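Local coordinates for LINE-1 retrotransposable element ORF1 protein (Homo sapiens, PDB 2W7A) that binds single-stranded nucleic acid and acts as a nucleic acid chaperone essential for LINE-1 retrotransposition, its RRM domain being the part given here, at residues G1-V11 with L90-D100; N42-T51 with R63-M74. All blocks are in the same frame, centred on the assembly; numbering follows the deposited sequence.

Contact 1. Residues G1-V11 with L90-D100; sequences GAMGNLRLIGV and LKGKPIRLTVD
The side-chain carboxylate of Asp100 forms salt bridges with Arg7 and the Gly1 amine, and Asn5 ND2 adds a hydrogen bond. OD1 of Asp100 lies 2.7 Å from both Arg7 NE, the salt bridge, and Arg7 NH2, the two planes 54° apart. OD2 of Asp100 is gripped from opposite carboxylate faces: poorly ordered Gly1 N comes from above at 2.7 Å, Asn5 ND2 on the anti side at 2.9 Å. With CG anti to its N (chi1 -177°), Asp100 turns this carboxylate toward segment 1-11. Both the Gly1 amine, probably from the construct, and the Asp100 terminal carboxylate exist because the chain is a fragment.

Backbone bonds pair Arg7 with Thr98 and Ile9 with Arg96, Ile9 N to Arg96 O being 2.8 Å. They join strands 5-9 and 93-99 antiparallel in the middle of the RRM sheet. Arg7, Ile9, Arg96 and Thr98 project on the face that binds RNA in many RRMs.

On the helix-covered face the contacts are apolar. Leu8 CD1 presses tightly on Ile95 CD1 at 3.5 Å and lies 3.7 Å from Leu97 CD2; Leu26 and Ile29 of helix 19-33 pack against Leu8. One water joins Asp100 N to Asn5 O, another Gly10 O to Pro94 O.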
# COMPACT_ATOMS: atom_id res chain seq x y z
N GLY A 1 3.33 10.51 9.14
CA GLY A 1 4.62 9.93 9.64
C GLY A 1 4.47 9.01 10.85
O GLY A 1 5.46 8.68 11.51
N ALA A 2 3.22 8.61 11.14
CA ALA A 2 2.92 7.69 12.24
C ALA A 2 3.71 6.40 12.08
O ALA A 2 3.98 5.96 10.97
CB ALA A 2 1.42 7.39 12.32
N MSE A 3 4.06 5.82 13.23
CA MSE A 3 4.85 4.59 13.33
C MSE A 3 4.22 3.42 12.57
O MSE A 3 4.93 2.55 12.09
CB MSE A 3 4.95 4.15 14.80
CG MSE A 3 6.03 4.82 15.60
SE MSE A 3 7.61 3.71 15.72
CE MSE A 3 8.58 5.03 16.73
N GLY A 4 2.91 3.40 12.52
CA GLY A 4 2.16 2.31 11.88
C GLY A 4 1.77 2.53 10.43
O GLY A 4 1.16 1.66 9.82
N ASN A 5 2.14 3.69 9.88
CA ASN A 5 1.77 4.03 8.48
C ASN A 5 2.89 3.69 7.50
O ASN A 5 4.07 3.94 7.78
CB ASN A 5 1.59 5.53 8.28
CG ASN A 5 0.32 6.10 8.88
OD1 ASN A 5 -0.54 5.39 9.34
ND2 ASN A 5 0.24 7.41 8.89
N LEU A 6 2.52 3.13 6.35
CA LEU A 6 3.38 3.22 5.20
C LEU A 6 2.71 3.89 4.05
O LEU A 6 1.48 4.07 4.06
CB LEU A 6 3.93 1.89 4.81
CG LEU A 6 3.07 0.79 4.34
CD1 LEU A 6 2.49 1.01 2.96
CD2 LEU A 6 3.89 -0.55 4.29
N ARG A 7 3.53 4.30 3.09
CA ARG A 7 3.08 4.90 1.85
C ARG A 7 3.24 3.89 0.72
O ARG A 7 4.30 3.31 0.52
CB ARG A 7 3.89 6.17 1.51
CG ARG A 7 3.57 7.35 2.38
CD ARG A 7 4.52 8.56 2.16
NE ARG A 7 4.14 9.63 3.08
CZ ARG A 7 3.25 10.59 2.84
NH1 ARG A 7 2.67 10.73 1.66
NH2 ARG A 7 2.99 11.49 3.78
N LEU A 8 2.19 3.76 -0.06
CA LEU A 8 2.14 2.96 -1.28
C LEU A 8 2.14 3.95 -2.43
O LEU A 8 1.21 4.78 -2.57
CB LEU A 8 0.89 2.09 -1.24
CG LEU A 8 0.40 1.41 -2.46
CD1 LEU A 8 1.49 0.53 -3.09
CD2 LEU A 8 -0.86 0.58 -2.02
N ILE A 9 3.17 3.87 -3.24
CA ILE A 9 3.48 4.88 -4.27
C ILE A 9 3.34 4.28 -5.66
O ILE A 9 3.78 3.14 -5.88
CB ILE A 9 4.92 5.41 -4.07
CG1 ILE A 9 5.05 6.06 -2.70
CG2 ILE A 9 5.34 6.29 -5.22
CD1 ILE A 9 6.45 6.54 -2.36
N GLY A 10 2.73 5.02 -6.59
CA GLY A 10 2.61 4.57 -7.98
C GLY A 10 1.38 3.81 -8.42
O GLY A 10 1.35 3.33 -9.53
N VAL A 11 0.34 3.73 -7.57
CA VAL A 11 -0.88 3.05 -7.93
C VAL A 11 -1.72 4.02 -8.74
O VAL A 11 -2.03 5.10 -8.28
CB VAL A 11 -1.65 2.58 -6.70
CG1 VAL A 11 -2.96 1.90 -7.10
CG2 VAL A 11 -0.75 1.67 -5.82
N LEU A 90 2.10 -4.68 -8.82
CA LEU A 90 0.66 -4.72 -8.70
C LEU A 90 0.20 -4.91 -10.13
O LEU A 90 0.46 -4.05 -10.97
CB LEU A 90 0.10 -3.45 -8.09
CG LEU A 90 -1.44 -3.40 -8.17
CD1 LEU A 90 -2.15 -4.52 -7.40
CD2 LEU A 90 -1.91 -1.98 -7.71
N LYS A 91 -0.43 -6.06 -10.42
CA LYS A 91 -0.76 -6.48 -11.79
C LYS A 91 0.44 -6.35 -12.75
O LYS A 91 0.31 -5.91 -13.91
CB LYS A 91 -1.98 -5.74 -12.34
CG LYS A 91 -3.20 -5.69 -11.40
CD LYS A 91 -3.65 -7.03 -10.89
CE LYS A 91 -4.55 -6.91 -9.65
NZ LYS A 91 -4.92 -8.23 -9.06
N GLY A 92 1.60 -6.75 -12.25
CA GLY A 92 2.83 -6.79 -13.03
C GLY A 92 3.49 -5.44 -13.24
O GLY A 92 4.54 -5.37 -13.90
N LYS A 93 2.91 -4.37 -12.70
CA LYS A 93 3.50 -3.02 -12.81
C LYS A 93 4.17 -2.63 -11.49
O LYS A 93 3.64 -2.95 -10.43
CB LYS A 93 2.44 -1.98 -13.11
CG LYS A 93 1.68 -2.19 -14.36
CD LYS A 93 2.46 -1.91 -15.59
CE LYS A 93 1.55 -1.80 -16.82
NZ LYS A 93 0.88 -3.09 -17.10
N PRO A 94 5.34 -1.98 -11.55
CA PRO A 94 6.06 -1.65 -10.31
C PRO A 94 5.33 -0.65 -9.42
O PRO A 94 4.80 0.37 -9.90
CB PRO A 94 7.44 -1.15 -10.82
CG PRO A 94 7.19 -0.69 -12.23
CD PRO A 94 6.09 -1.60 -12.76
N ILE A 95 5.32 -0.94 -8.12
CA ILE A 95 4.88 -0.02 -7.11
C ILE A 95 5.97 0.12 -6.06
O ILE A 95 6.90 -0.70 -6.05
CB ILE A 95 3.52 -0.43 -6.45
CG1 ILE A 95 3.61 -1.86 -5.92
CG2 ILE A 95 2.40 -0.31 -7.53
CD1 ILE A 95 2.52 -2.21 -4.97
N ARG A 96 5.87 1.12 -5.17
CA ARG A 96 6.82 1.25 -4.09
C ARG A 96 6.13 1.35 -2.74
O ARG A 96 5.07 1.95 -2.64
CB ARG A 96 7.74 2.44 -4.32
CG ARG A 96 8.80 2.17 -5.41
CD ARG A 96 9.86 3.25 -5.44
NE ARG A 96 10.62 3.30 -4.20
CZ ARG A 96 10.76 4.37 -3.42
NH1 ARG A 96 10.17 5.52 -3.72
NH2 ARG A 96 11.49 4.27 -2.32
N LEU A 97 6.72 0.70 -1.73
CA LEU A 97 6.31 0.82 -0.34
C LEU A 97 7.41 1.52 0.44
O LEU A 97 8.55 1.08 0.42
CB LEU A 97 6.03 -0.58 0.22
CG LEU A 97 4.95 -1.43 -0.46
CD1 LEU A 97 4.93 -2.86 0.12
CD2 LEU A 97 3.54 -0.83 -0.32
N THR A 98 7.09 2.61 1.10
CA THR A 98 8.08 3.38 1.83
C THR A 98 7.53 3.86 3.14
O THR A 98 6.32 3.76 3.39
CB THR A 98 8.53 4.63 1.04
OG1 THR A 98 7.49 5.60 1.05
CG2 THR A 98 8.87 4.28 -0.36
N VAL A 99 8.40 4.36 4.00
CA VAL A 99 7.96 4.91 5.26
C VAL A 99 7.14 6.16 5.01
O VAL A 99 7.22 6.76 3.95
CB VAL A 99 9.16 5.28 6.16
CG1 VAL A 99 9.95 4.05 6.57
CG2 VAL A 99 10.05 6.32 5.46
N ASP A 100 6.30 6.51 5.97
CA ASP A 100 5.46 7.69 5.84
C ASP A 100 6.27 8.90 6.31
O ASP A 100 7.09 8.80 7.23
CB ASP A 100 4.18 7.49 6.67
CG ASP A 100 3.19 8.65 6.54
OD1 ASP A 100 3.32 9.47 5.60
OD2 ASP A 100 2.28 8.75 7.39
OXT ASP A 100 6.14 10.01 5.79
O HOH W 1 6.11 5.21 8.62
O HOH W 2 2.96 1.68 -11.08

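Contact 2. Residues N42-T51 with R63-M74; sequences NVQIQEIQRT and RHIIVRFTKVEM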
# COMPACT_ATOMS: atom_id res chain seq x y z
N ASN A 42 -2.34 -12.61 8.57
CA ASN A 42 -2.42 -11.83 9.80
C ASN A 42 -1.92 -10.41 9.61
O ASN A 42 -1.36 -9.83 10.52
CB ASN A 42 -1.67 -12.50 10.95
CG ASN A 42 -2.03 -11.90 12.32
OD1 ASN A 42 -3.21 -11.58 12.61
ND2 ASN A 42 -1.01 -11.74 13.16
N VAL A 43 -2.09 -9.88 8.41
CA VAL A 43 -1.81 -8.48 8.18
C VAL A 43 -3.17 -7.83 8.50
O VAL A 43 -4.19 -8.13 7.88
CB VAL A 43 -1.38 -8.20 6.72
CG1 VAL A 43 -0.86 -6.79 6.56
CG2 VAL A 43 -0.36 -9.24 6.11
N GLN A 44 -3.19 -6.98 9.51
CA GLN A 44 -4.40 -6.40 10.04
C GLN A 44 -4.33 -4.96 9.61
O GLN A 44 -4.01 -4.09 10.38
CB GLN A 44 -4.41 -6.57 11.58
CG GLN A 44 -3.89 -7.98 12.05
CD GLN A 44 -3.73 -8.11 13.57
OE1 GLN A 44 -4.72 -8.08 14.30
NE2 GLN A 44 -2.49 -8.27 14.04
N ILE A 45 -4.55 -4.72 8.33
CA ILE A 45 -4.51 -3.36 7.83
C ILE A 45 -5.79 -2.76 8.39
O ILE A 45 -6.88 -3.36 8.32
CB ILE A 45 -4.34 -3.38 6.31
CG1 ILE A 45 -2.87 -3.69 6.00
CG2 ILE A 45 -4.75 -2.02 5.68
CD1 ILE A 45 -2.57 -4.19 4.59
N GLN A 46 -5.63 -1.65 9.12
CA GLN A 46 -6.75 -0.87 9.67
C GLN A 46 -7.44 0.19 8.80
O GLN A 46 -8.65 0.33 8.82
CB GLN A 46 -6.25 -0.06 10.83
CG GLN A 46 -5.94 -0.90 12.04
CD GLN A 46 -5.58 -0.06 13.23
OE1 GLN A 46 -5.20 1.11 13.09
NE2 GLN A 46 -5.70 -0.63 14.42
N GLU A 47 -6.66 1.05 8.17
CA GLU A 47 -7.24 2.06 7.29
C GLU A 47 -6.37 2.19 6.07
O GLU A 47 -5.19 2.04 6.17
CB GLU A 47 -7.30 3.42 7.98
CG GLU A 47 -8.28 4.37 7.32
CD GLU A 47 -8.53 5.58 8.16
OE1 GLU A 47 -7.69 5.88 9.03
OE2 GLU A 47 -9.58 6.23 7.94
N ILE A 48 -6.99 2.52 4.94
CA ILE A 48 -6.33 2.63 3.62
C ILE A 48 -6.95 3.84 2.92
O ILE A 48 -8.13 3.80 2.63
CB ILE A 48 -6.58 1.41 2.64
CG1 ILE A 48 -6.18 0.06 3.20
CG2 ILE A 48 -5.80 1.62 1.32
CD1 ILE A 48 -6.65 -1.09 2.38
N GLN A 49 -6.16 4.88 2.59
CA GLN A 49 -6.72 6.01 1.89
C GLN A 49 -5.69 6.76 1.06
O GLN A 49 -4.52 6.84 1.41
CB GLN A 49 -7.35 7.04 2.86
CG GLN A 49 -6.42 7.68 3.79
CD GLN A 49 -7.12 8.20 5.04
OE1 GLN A 49 -8.03 9.00 4.95
NE2 GLN A 49 -6.68 7.74 6.22
N ARG A 50 -6.18 7.35 -0.02
CA ARG A 50 -5.36 8.30 -0.76
C ARG A 50 -5.11 9.53 0.08
O ARG A 50 -5.98 9.91 0.88
CB ARG A 50 -6.02 8.71 -2.05
CG ARG A 50 -6.23 7.59 -3.02
CD ARG A 50 -5.07 7.40 -3.98
NE ARG A 50 -5.35 6.29 -4.87
CZ ARG A 50 -4.57 5.86 -5.85
NH1 ARG A 50 -3.41 6.45 -6.08
NH2 ARG A 50 -4.98 4.87 -6.63
N THR A 51 -3.95 10.15 -0.11
CA THR A 51 -3.63 11.41 0.56
C THR A 51 -3.11 12.43 -0.45
O THR A 51 -2.34 12.07 -1.29
CB THR A 51 -2.62 11.19 1.72
OG1 THR A 51 -2.48 12.43 2.47
CG2 THR A 51 -1.28 10.73 1.23
N ARG A 63 -1.78 10.22 -6.30
CA ARG A 63 -1.58 10.36 -4.87
C ARG A 63 -1.00 9.10 -4.29
O ARG A 63 -1.33 7.97 -4.73
CB ARG A 63 -2.89 10.68 -4.18
CG ARG A 63 -3.42 12.07 -4.53
CD ARG A 63 -4.82 12.25 -4.05
NE ARG A 63 -5.72 11.39 -4.72
CZ ARG A 63 -6.99 11.29 -4.45
NH1 ARG A 63 -7.51 11.97 -3.46
NH2 ARG A 63 -7.73 10.49 -5.22
N HIS A 64 -0.19 9.27 -3.24
CA HIS A 64 0.19 8.15 -2.42
C HIS A 64 -1.02 7.61 -1.69
O HIS A 64 -1.99 8.33 -1.47
CB HIS A 64 1.23 8.57 -1.38
CG HIS A 64 2.53 9.06 -1.94
ND1 HIS A 64 3.57 9.50 -1.15
CD2 HIS A 64 2.97 9.11 -3.21
CE1 HIS A 64 4.59 9.83 -1.92
NE2 HIS A 64 4.25 9.61 -3.17
N ILE A 65 -0.97 6.33 -1.35
CA ILE A 65 -1.96 5.71 -0.52
C ILE A 65 -1.30 5.44 0.84
O ILE A 65 -0.23 4.79 0.91
CB ILE A 65 -2.45 4.37 -1.15
CG1 ILE A 65 -3.19 4.59 -2.46
CG2 ILE A 65 -3.29 3.53 -0.17
CD1 ILE A 65 -3.37 3.34 -3.32
N ILE A 66 -1.93 5.94 1.91
CA ILE A 66 -1.43 5.67 3.25
C ILE A 66 -2.14 4.46 3.79
O ILE A 66 -3.37 4.40 3.79
CB ILE A 66 -1.66 6.88 4.19
CG1 ILE A 66 -1.09 8.15 3.56
CG2 ILE A 66 -1.10 6.58 5.56
CD1 ILE A 66 0.34 8.00 3.12
N VAL A 67 -1.34 3.48 4.23
CA VAL A 67 -1.82 2.24 4.79
C VAL A 67 -1.41 2.21 6.27
O VAL A 67 -0.22 2.28 6.61
CB VAL A 67 -1.25 1.05 4.01
CG1 VAL A 67 -1.80 -0.29 4.59
CG2 VAL A 67 -1.50 1.21 2.51
N ARG A 68 -2.41 2.16 7.16
CA ARG A 68 -2.11 2.17 8.62
C ARG A 68 -2.32 0.75 9.13
O ARG A 68 -3.37 0.17 8.97
CB ARG A 68 -3.02 3.14 9.36
CG ARG A 68 -2.72 3.23 10.86
CD ARG A 68 -3.46 4.40 11.51
NE ARG A 68 -3.08 4.60 12.89
CZ ARG A 68 -3.77 5.36 13.75
NH1 ARG A 68 -4.87 6.00 13.37
NH2 ARG A 68 -3.34 5.47 15.01
N PHE A 69 -1.26 0.18 9.68
CA PHE A 69 -1.26 -1.17 10.19
C PHE A 69 -1.63 -1.15 11.66
O PHE A 69 -1.34 -0.18 12.37
CB PHE A 69 0.13 -1.78 10.03
CG PHE A 69 0.46 -2.15 8.63
CD1 PHE A 69 0.85 -1.20 7.73
CD2 PHE A 69 0.41 -3.45 8.22
CE1 PHE A 69 1.17 -1.55 6.43
CE2 PHE A 69 0.73 -3.79 6.92
CZ PHE A 69 1.08 -2.82 6.03
N THR A 70 -2.28 -2.22 12.11
CA THR A 70 -2.58 -2.37 13.54
C THR A 70 -1.29 -2.52 14.34
O THR A 70 -1.17 -1.98 15.46
CB THR A 70 -3.50 -3.59 13.74
OG1 THR A 70 -4.70 -3.41 12.95
CG2 THR A 70 -3.83 -3.82 15.21
N LYS A 71 -0.33 -3.24 13.76
CA LYS A 71 0.95 -3.53 14.44
C LYS A 71 2.11 -2.86 13.74
O LYS A 71 2.30 -3.07 12.54
CB LYS A 71 1.20 -5.04 14.53
CG LYS A 71 0.20 -5.75 15.49
CD LYS A 71 0.54 -7.20 15.70
CE LYS A 71 1.84 -7.39 16.47
NZ LYS A 71 1.79 -6.78 17.82
N VAL A 72 2.87 -2.06 14.48
CA VAL A 72 4.07 -1.43 13.93
C VAL A 72 5.05 -2.48 13.45
O VAL A 72 5.70 -2.32 12.41
CB VAL A 72 4.72 -0.48 14.97
CG1 VAL A 72 6.02 0.12 14.48
CG2 VAL A 72 3.71 0.61 15.33
N GLU A 73 5.16 -3.58 14.18
CA GLU A 73 6.06 -4.64 13.73
C GLU A 73 5.70 -5.15 12.34
O GLU A 73 6.62 -5.50 11.55
CB GLU A 73 6.04 -5.78 14.75
CG GLU A 73 7.15 -6.85 14.50
CD GLU A 73 7.17 -7.95 15.52
OE1 GLU A 73 6.59 -7.76 16.62
OE2 GLU A 73 7.78 -9.00 15.23
N MSE A 74 4.40 -5.19 12.01
CA MSE A 74 4.00 -5.70 10.73
C MSE A 74 4.25 -4.68 9.64
O MSE A 74 4.73 -5.03 8.52
CB MSE A 74 2.53 -6.09 10.77
CG MSE A 74 2.01 -6.50 9.45
SE MSE A 74 2.90 -8.09 8.62
CE MSE A 74 2.29 -9.35 9.88
O HOH W 3 -4.74 5.77 6.06
O HOH W 4 0.19 11.99 -2.28
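Ile45 lies alongside Phe69 and sets CG1 over one ring face, 4.1 Å from the centroid and 25° off the normal, a CH-pi contact. In the conformers given, Val43 CG1 reaches the ring edge near Phe69 CE2 and, on the same sheet face as Ile45 and Phe69, Ile48 CG2 meets Ile65 CG2. The Arg50 chain turns at chi2 (-91°), which lays its guanidinium across Ile65, CD1 centred over the plane. Arg50 NH1 donates to Arg63 O at 2.9 Å, in the carbonyl plane, while the Arg63 guanidinium rests with one face over Arg50 CB.

These pairs ride on strands 45-51 and 64-69, an antiparallel pair at one side of the RRM sheet, 45-51 outermost. A classic beta bulge interrupts it: Gln46 and Glu47 both face Arg68, Gln46 N bonding Arg68 O and Arg68 N bonding Glu47 O at 3.0 Å. Beyond the bulge, Gln44 O accepts both Thr70 OG1, at 2.7 Å, and Thr70 N.

Further out, Leu22 and Leu26 of helix 19-33 pack on Ile48 and Ile45. Salt bridges hold the arginine ends, Arg50 to Glu17 and Arg63 to Glu13, and Arg50 NH1 also bonds Val11 O.

Overall arrangement
Contacts 1 and 2 have centres 9 Å apart and share one antiparallel sheet. Across it the strands run 45-51, 64-69, 5-9, 93-99, 88-90, so strands 64-69 and 5-9 form the seam between the contacts. There Leu8 N and Ile65 O, and Gly4 O and Phe69 N, are each 2.8 Å apart, probable hydrogen bonds. Along the chain the order is 1-11, 42-51, 63-74, 90-100: contact 2 falls between the segments of contact 1 in sequence but beside them in the sheet. Helices 19-33 and 72-85 back one sheet face; the opposite face is probably the RNA-binding one, as in many RRMs, although in the whole protein binding also requires the CTD.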